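Flavodoxin-like domain (Synechococcus elongatus PCC 6301, PDB 3HLY) probably binds a flavin, most likely FMN, as the flavodoxin-like electron-transfer domain of a larger flavoprotein. Local coordinates at residues G12-L17 with F88-G93; S18-R23 with Q129-S134. All coordinates share one frame; numbering follows the deposited sequence.

Overall arrangement
Both contacts use helix 14-27, the first helix of a flavodoxin-like fold whose central parallel sheet has the strand order 2-1-3-4-5. Contact 1 lies at its N-terminal end, where residues 12-17 meet the loop after strand 84-88; contact 2 follows one turn on, where residues 18-23 pack on helix 125-144. Their centres are about 12 Å apart and the two touch: Phe88 CD2 lies 3.5 Å from Ile21 CD1, and Leu17 CD2 3.8 Å from Cys131 SG. By comparison with flavodoxins, contact 1 probably borders the flavin site, whereas contact 2 belongs to the helical layer on one face of the sheet.

Contact 1: G12-L17 with F88-G93; sequences GYSDRL and FDSYGG
Ser90 O accepts the backbone N-H of Tyr13 at 2.9 Å, in an almost linear bond (176° at the hydrogen) that arrives close to the direction of the carbonyl. Tyr13 is the N-cap residue of helix 14-27. Just before it, Gly12 has positive phi, and a side chain there would run into the carbonyls of Ser90 and Tyr91. The two tyrosine side chains run alongside each other in the same direction, with CE2 of Tyr13 3.9 Å from CD2 of Tyr91 and at the edge of the Tyr91 ring. In flavodoxins the corresponding two loops, at the C-terminal ends of parallel strands, border the flavin; the first usually wraps its phosphate. Ser14 OG bonds to Tyr11 O and passes 3.1 Å from Ser90 CB, while Ser90 OG turns to Thr59 O. CG of Phe88 sits between its backbone N and carbonyl carbon (chi1 72°), swinging the flat ring toward Leu17, whose CB lies 3.8 Å from Phe88 CE1 and whose CD1 is 3.4 Å from Asp89 O. Were Phe88 an alanine, the ring would be gone and a gap is likely to open beside Leu17. Asp89 OD2 closes an Asx turn, taking the N-H of Tyr91 at 2.9 Å from above the carboxylate plane.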
loop_
_atom_site.group_PDB
_atom_site.type_symbol
_atom_site.label_atom_id
_atom_site.label_comp_id
_atom_site.label_asym_id
_atom_site.label_seq_id
_atom_site.Cartn_x
_atom_site.Cartn_y
_atom_site.Cartn_z
ATOM N N GLY A 12 -6.718 -9.508 -8.562
ATOM C CA GLY A 12 -6.017 -8.868 -9.659
ATOM C C GLY A 12 -4.544 -9.256 -9.631
ATOM O O GLY A 12 -4.209 -10.441 -9.550
ATOM N N TYR A 13 -3.664 -8.263 -9.691
ATOM C CA TYR A 13 -2.227 -8.509 -9.655
ATOM C C TYR A 13 -1.615 -7.997 -8.356
ATOM O O TYR A 13 -0.426 -7.687 -8.306
ATOM C CB TYR A 13 -1.553 -7.841 -10.851
ATOM C CG TYR A 13 -1.836 -8.540 -12.159
ATOM C CD1 TYR A 13 -0.922 -9.446 -12.702
ATOM C CD2 TYR A 13 -3.026 -8.316 -12.846
ATOM C CE1 TYR A 13 -1.192 -10.111 -13.899
ATOM C CE2 TYR A 13 -3.304 -8.974 -14.040
ATOM C CZ TYR A 13 -2.385 -9.866 -14.559
ATOM O OH TYR A 13 -2.666 -10.510 -15.740
ATOM N N SER A 14 -2.434 -7.918 -7.306
ATOM C CA SER A 14 -1.976 -7.435 -6.007
ATOM C C SER A 14 -0.730 -8.145 -5.474
ATOM O O SER A 14 0.224 -7.485 -5.066
ATOM C CB SER A 14 -3.095 -7.542 -4.968
ATOM O OG SER A 14 -4.071 -6.546 -5.180
ATOM N N ASP A 15 -0.738 -9.479 -5.459
ATOM C CA ASP A 15 0.428 -10.221 -4.966
ATOM C C ASP A 15 1.705 -9.751 -5.667
ATOM O O ASP A 15 2.708 -9.415 -5.031
ATOM C CB ASP A 15 0.293 -11.726 -5.238
ATOM C CG ASP A 15 -0.844 -12.371 -4.475
ATOM O OD1 ASP A 15 -0.830 -12.349 -3.222
ATOM O OD2 ASP A 15 -1.754 -12.915 -5.138
ATOM N N ARG A 16 1.630 -9.732 -6.991
ATOM C CA ARG A 16 2.746 -9.392 -7.857
ATOM C C ARG A 16 3.192 -7.931 -7.855
ATOM O O ARG A 16 4.381 -7.641 -7.899
ATOM C CB ARG A 16 2.393 -9.830 -9.273
ATOM C CG ARG A 16 3.548 -10.344 -10.065
ATOM C CD ARG A 16 3.045 -11.317 -11.105
ATOM N NE ARG A 16 2.426 -12.499 -10.512
ATOM C CZ ARG A 16 1.875 -13.480 -11.221
ATOM N NH1 ARG A 16 1.860 -13.417 -12.548
ATOM N NH2 ARG A 16 1.350 -14.531 -10.605
ATOM N N LEU A 17 2.248 -7.010 -7.828
ATOM C CA LEU A 17 2.622 -5.605 -7.791
ATOM C C LEU A 17 3.172 -5.321 -6.390
ATOM O O LEU A 17 4.207 -4.683 -6.236
ATOM C CB LEU A 17 1.405 -4.737 -8.060
ATOM C CG LEU A 17 0.718 -4.972 -9.404
ATOM C CD1 LEU A 17 -0.745 -4.568 -9.321
ATOM C CD2 LEU A 17 1.441 -4.200 -10.460
ATOM N N PHE A 88 -1.236 1.883 -5.269
ATOM C CA PHE A 88 -1.054 1.188 -6.541
ATOM C C PHE A 88 -2.362 0.517 -6.935
ATOM O O PHE A 88 -3.048 -0.081 -6.105
ATOM C CB PHE A 88 0.090 0.164 -6.473
ATOM C CG PHE A 88 -0.208 -1.078 -5.667
ATOM C CD1 PHE A 88 -0.863 -2.159 -6.242
ATOM C CD2 PHE A 88 0.255 -1.201 -4.355
ATOM C CE1 PHE A 88 -1.043 -3.354 -5.529
ATOM C CE2 PHE A 88 0.079 -2.394 -3.629
ATOM C CZ PHE A 88 -0.567 -3.472 -4.216
ATOM N N ASP A 89 -2.724 0.649 -8.204
ATOM C CA ASP A 89 -3.950 0.038 -8.692
ATOM C C ASP A 89 -3.709 -1.464 -8.824
ATOM O O ASP A 89 -2.772 -1.890 -9.499
ATOM C CB ASP A 89 -4.324 0.646 -10.040
ATOM C CG ASP A 89 -5.707 0.239 -10.496
ATOM O OD1 ASP A 89 -6.285 0.963 -11.337
ATOM O OD2 ASP A 89 -6.214 -0.804 -10.020
ATOM N N SER A 90 -4.551 -2.260 -8.173
ATOM C CA SER A 90 -4.415 -3.708 -8.211
ATOM C C SER A 90 -4.926 -4.360 -9.500
ATOM O O SER A 90 -4.627 -5.530 -9.770
ATOM C CB SER A 90 -5.128 -4.316 -7.009
ATOM O OG SER A 90 -6.494 -3.957 -6.998
ATOM N N TYR A 91 -5.677 -3.593 -10.293
ATOM C CA TYR A 91 -6.260 -4.071 -11.550
ATOM C C TYR A 91 -7.165 -5.267 -11.284
ATOM O O TYR A 91 -7.057 -6.299 -11.947
ATOM C CB TYR A 91 -5.167 -4.461 -12.547
ATOM C CG TYR A 91 -5.645 -4.577 -13.980
ATOM C CD1 TYR A 91 -6.408 -3.565 -14.568
ATOM C CD2 TYR A 91 -5.306 -5.680 -14.764
ATOM C CE1 TYR A 91 -6.823 -3.649 -15.905
ATOM C CE2 TYR A 91 -5.715 -5.777 -16.103
ATOM C CZ TYR A 91 -6.472 -4.759 -16.664
ATOM O OH TYR A 91 -6.877 -4.851 -17.977
ATOM N N GLY A 92 -8.053 -5.116 -10.307
ATOM C CA GLY A 92 -8.968 -6.184 -9.952
ATOM C C GLY A 92 -10.263 -6.164 -10.746
ATOM O O GLY A 92 -10.254 -5.975 -11.965
ATOM N N GLY A 93 -11.382 -6.361 -10.058
ATOM C CA GLY A 93 -12.668 -6.369 -10.738
ATOM C C GLY A 93 -13.362 -5.027 -10.658
ATOM O O GLY A 93 -13.230 -4.186 -11.548
#

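Contact 2: S18-R23 with Q129-S134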
loop_
_atom_site.group_PDB
_atom_site.type_symbol
_atom_site.label_atom_id
_atom_site.label_comp_id
_atom_site.label_asym_id
_atom_site.label_seq_id
_atom_site.Cartn_x
_atom_site.Cartn_y
_atom_site.Cartn_z
ATOM N N SER A 18 2.486 -5.833 -5.374
ATOM C CA SER A 18 2.919 -5.610 -3.994
ATOM C C SER A 18 4.301 -6.218 -3.724
ATOM O O SER A 18 5.100 -5.627 -3.001
ATOM C CB SER A 18 1.862 -6.132 -3.004
ATOM O OG SER A 18 1.780 -7.554 -2.976
ATOM N N GLN A 19 4.600 -7.374 -4.324
ATOM C CA GLN A 19 5.904 -8.013 -4.138
ATOM C C GLN A 19 7.020 -7.207 -4.808
ATOM O O GLN A 19 8.127 -7.107 -4.285
ATOM C CB GLN A 19 5.896 -9.426 -4.729
ATOM C CG GLN A 19 5.367 -10.493 -3.802
ATOM C CD GLN A 19 5.140 -11.812 -4.519
ATOM O OE1 GLN A 19 5.734 -12.076 -5.572
ATOM N NE2 GLN A 19 4.283 -12.650 -3.950
ATOM N N ALA A 20 6.721 -6.664 -5.987
ATOM C CA ALA A 20 7.663 -5.853 -6.743
ATOM C C ALA A 20 8.004 -4.589 -5.931
ATOM O O ALA A 20 9.162 -4.196 -5.847
ATOM C CB ALA A 20 7.050 -5.467 -8.079
ATOM N N ILE A 21 7.003 -3.950 -5.344
ATOM C CA ILE A 21 7.256 -2.755 -4.525
ATOM C C ILE A 21 8.056 -3.191 -3.303
ATOM O O ILE A 21 9.001 -2.502 -2.894
ATOM C CB ILE A 21 5.933 -2.104 -4.050
ATOM C CG1 ILE A 21 5.168 -1.528 -5.240
ATOM C CG2 ILE A 21 6.202 -0.943 -3.084
ATOM C CD1 ILE A 21 3.659 -1.263 -4.920
ATOM N N GLY A 22 7.673 -4.331 -2.723
ATOM C CA GLY A 22 8.366 -4.844 -1.549
ATOM C C GLY A 22 9.843 -5.126 -1.838
ATOM O O GLY A 22 10.714 -4.845 -1.021
ATOM N N ARG A 23 10.132 -5.676 -3.016
ATOM C CA ARG A 23 11.519 -5.972 -3.402
ATOM C C ARG A 23 12.345 -4.681 -3.447
ATOM O O ARG A 23 13.487 -4.632 -2.983
ATOM C CB ARG A 23 11.552 -6.628 -4.796
ATOM C CG ARG A 23 12.091 -8.031 -4.839
ATOM C CD ARG A 23 11.917 -8.625 -6.238
ATOM N NE ARG A 23 10.554 -8.410 -6.720
ATOM C CZ ARG A 23 10.018 -8.998 -7.784
ATOM N NH1 ARG A 23 10.725 -9.862 -8.504
ATOM N NH2 ARG A 23 8.773 -8.711 -8.134
ATOM N N GLN A 129 8.782 -2.859 -13.054
ATOM C CA GLN A 129 10.026 -2.128 -12.827
ATOM C C GLN A 129 9.693 -0.838 -12.093
ATOM O O GLN A 129 10.445 -0.405 -11.225
ATOM C CB GLN A 129 10.723 -1.788 -14.147
ATOM C CG GLN A 129 12.042 -1.035 -13.975
ATOM C CD GLN A 129 13.077 -1.827 -13.178
ATOM O OE1 GLN A 129 13.522 -2.899 -13.603
ATOM N NE2 GLN A 129 13.459 -1.305 -12.015
ATOM N N GLN A 130 8.564 -0.229 -12.450
ATOM C CA GLN A 130 8.122 1.005 -11.818
ATOM C C GLN A 130 7.741 0.756 -10.343
ATOM O O GLN A 130 7.995 1.597 -9.476
ATOM C CB GLN A 130 6.944 1.595 -12.593
ATOM C CG GLN A 130 6.468 2.935 -12.058
ATOM C CD GLN A 130 5.265 3.452 -12.808
ATOM O OE1 GLN A 130 4.756 2.788 -13.723
ATOM N NE2 GLN A 130 4.788 4.638 -12.427
ATOM N N CYS A 131 7.099 -0.371 -10.068
ATOM C CA CYS A 131 6.781 -0.746 -8.685
ATOM C C CYS A 131 8.088 -0.891 -7.880
ATOM O O CYS A 131 8.197 -0.410 -6.741
ATOM C CB CYS A 131 6.091 -2.102 -8.641
ATOM S SG CYS A 131 4.397 -2.102 -9.178
ATOM N N GLU A 132 9.060 -1.590 -8.461
ATOM C CA GLU A 132 10.335 -1.800 -7.781
ATOM C C GLU A 132 11.039 -0.477 -7.562
ATOM O O GLU A 132 11.596 -0.233 -6.492
ATOM C CB GLU A 132 11.243 -2.728 -8.583
ATOM C CG GLU A 132 12.531 -3.077 -7.869
ATOM C CD GLU A 132 13.348 -4.107 -8.632
ATOM O OE1 GLU A 132 14.453 -3.756 -9.104
ATOM O OE2 GLU A 132 12.876 -5.261 -8.763
ATOM N N GLU A 133 11.011 0.383 -8.576
ATOM C CA GLU A 133 11.654 1.685 -8.452
ATOM C C GLU A 133 10.936 2.553 -7.421
ATOM O O GLU A 133 11.571 3.323 -6.717
ATOM C CB GLU A 133 11.673 2.426 -9.794
ATOM C CG GLU A 133 12.527 3.681 -9.735
ATOM C CD GLU A 133 14.003 3.359 -9.513
ATOM O OE1 GLU A 133 14.711 4.179 -8.892
ATOM O OE2 GLU A 133 14.455 2.287 -9.971
ATOM N N SER A 134 9.613 2.428 -7.338
ATOM C CA SER A 134 8.843 3.201 -6.370
ATOM C C SER A 134 9.231 2.771 -4.961
ATOM O O SER A 134 9.329 3.614 -4.061
ATOM C CB SER A 134 7.331 2.981 -6.563
ATOM O OG SER A 134 6.909 3.394 -7.842
#
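Ile21 meets Cys131 along most of its side chain. Its CB stands 3.9 Å from Cys131 O. From there CG1, anti to the carbonyl carbon (chi1 -67°), rests against the oxygen and CB of Cys131 together, 3.6 Å from each, with SG slightly farther off. The other branch, CG2, only grazes the Cys131 carbonyl, and the tip, CD1, carries on to the ring of Phe88 at the end of strand 84-88. A branched aliphatic chain suits this place, since one arm can lie along Cys131 and reach Phe88 while the other stays beside the neighbouring helix. Ala20, one residue earlier, puts its methyl 3.5 Å from Cys131 CB, so Ala20 and Ile21 both press on the cysteine CB, while Leu17 reaches its SG.

The small side chains of Ala20 and Cys131 let the axes of segments 18-23 and 129-134 approach to 6.6 Å, crossing at -41°. In the three-layer flavodoxin-like sandwich their parent helices are the first and last, lying together on one face of the sheet and running in roughly the same direction. The backbones are close enough for CA-H...O contacts both ways: Glu132 CA to Ala20 O at 3.3 Å, and Ile21 CA to Cys131 O at 3.4 Å.

Toward the surface, Glu132 starts with CG anti to the backbone N (chi1 -175°) and stretches out past Ala20 O. Its OE2 lies 4.4 Å from Arg23 NE and well out of the guanidinium plane, so any attraction is probably one of charge alone, with no N-H directed at the oxygen. On helix 125-144 itself, Ser134 returns its OG to Gln130 O at 2.7 Å; that oxygen also takes the N-H of Ser134, the two donors approaching from opposite faces of its plane.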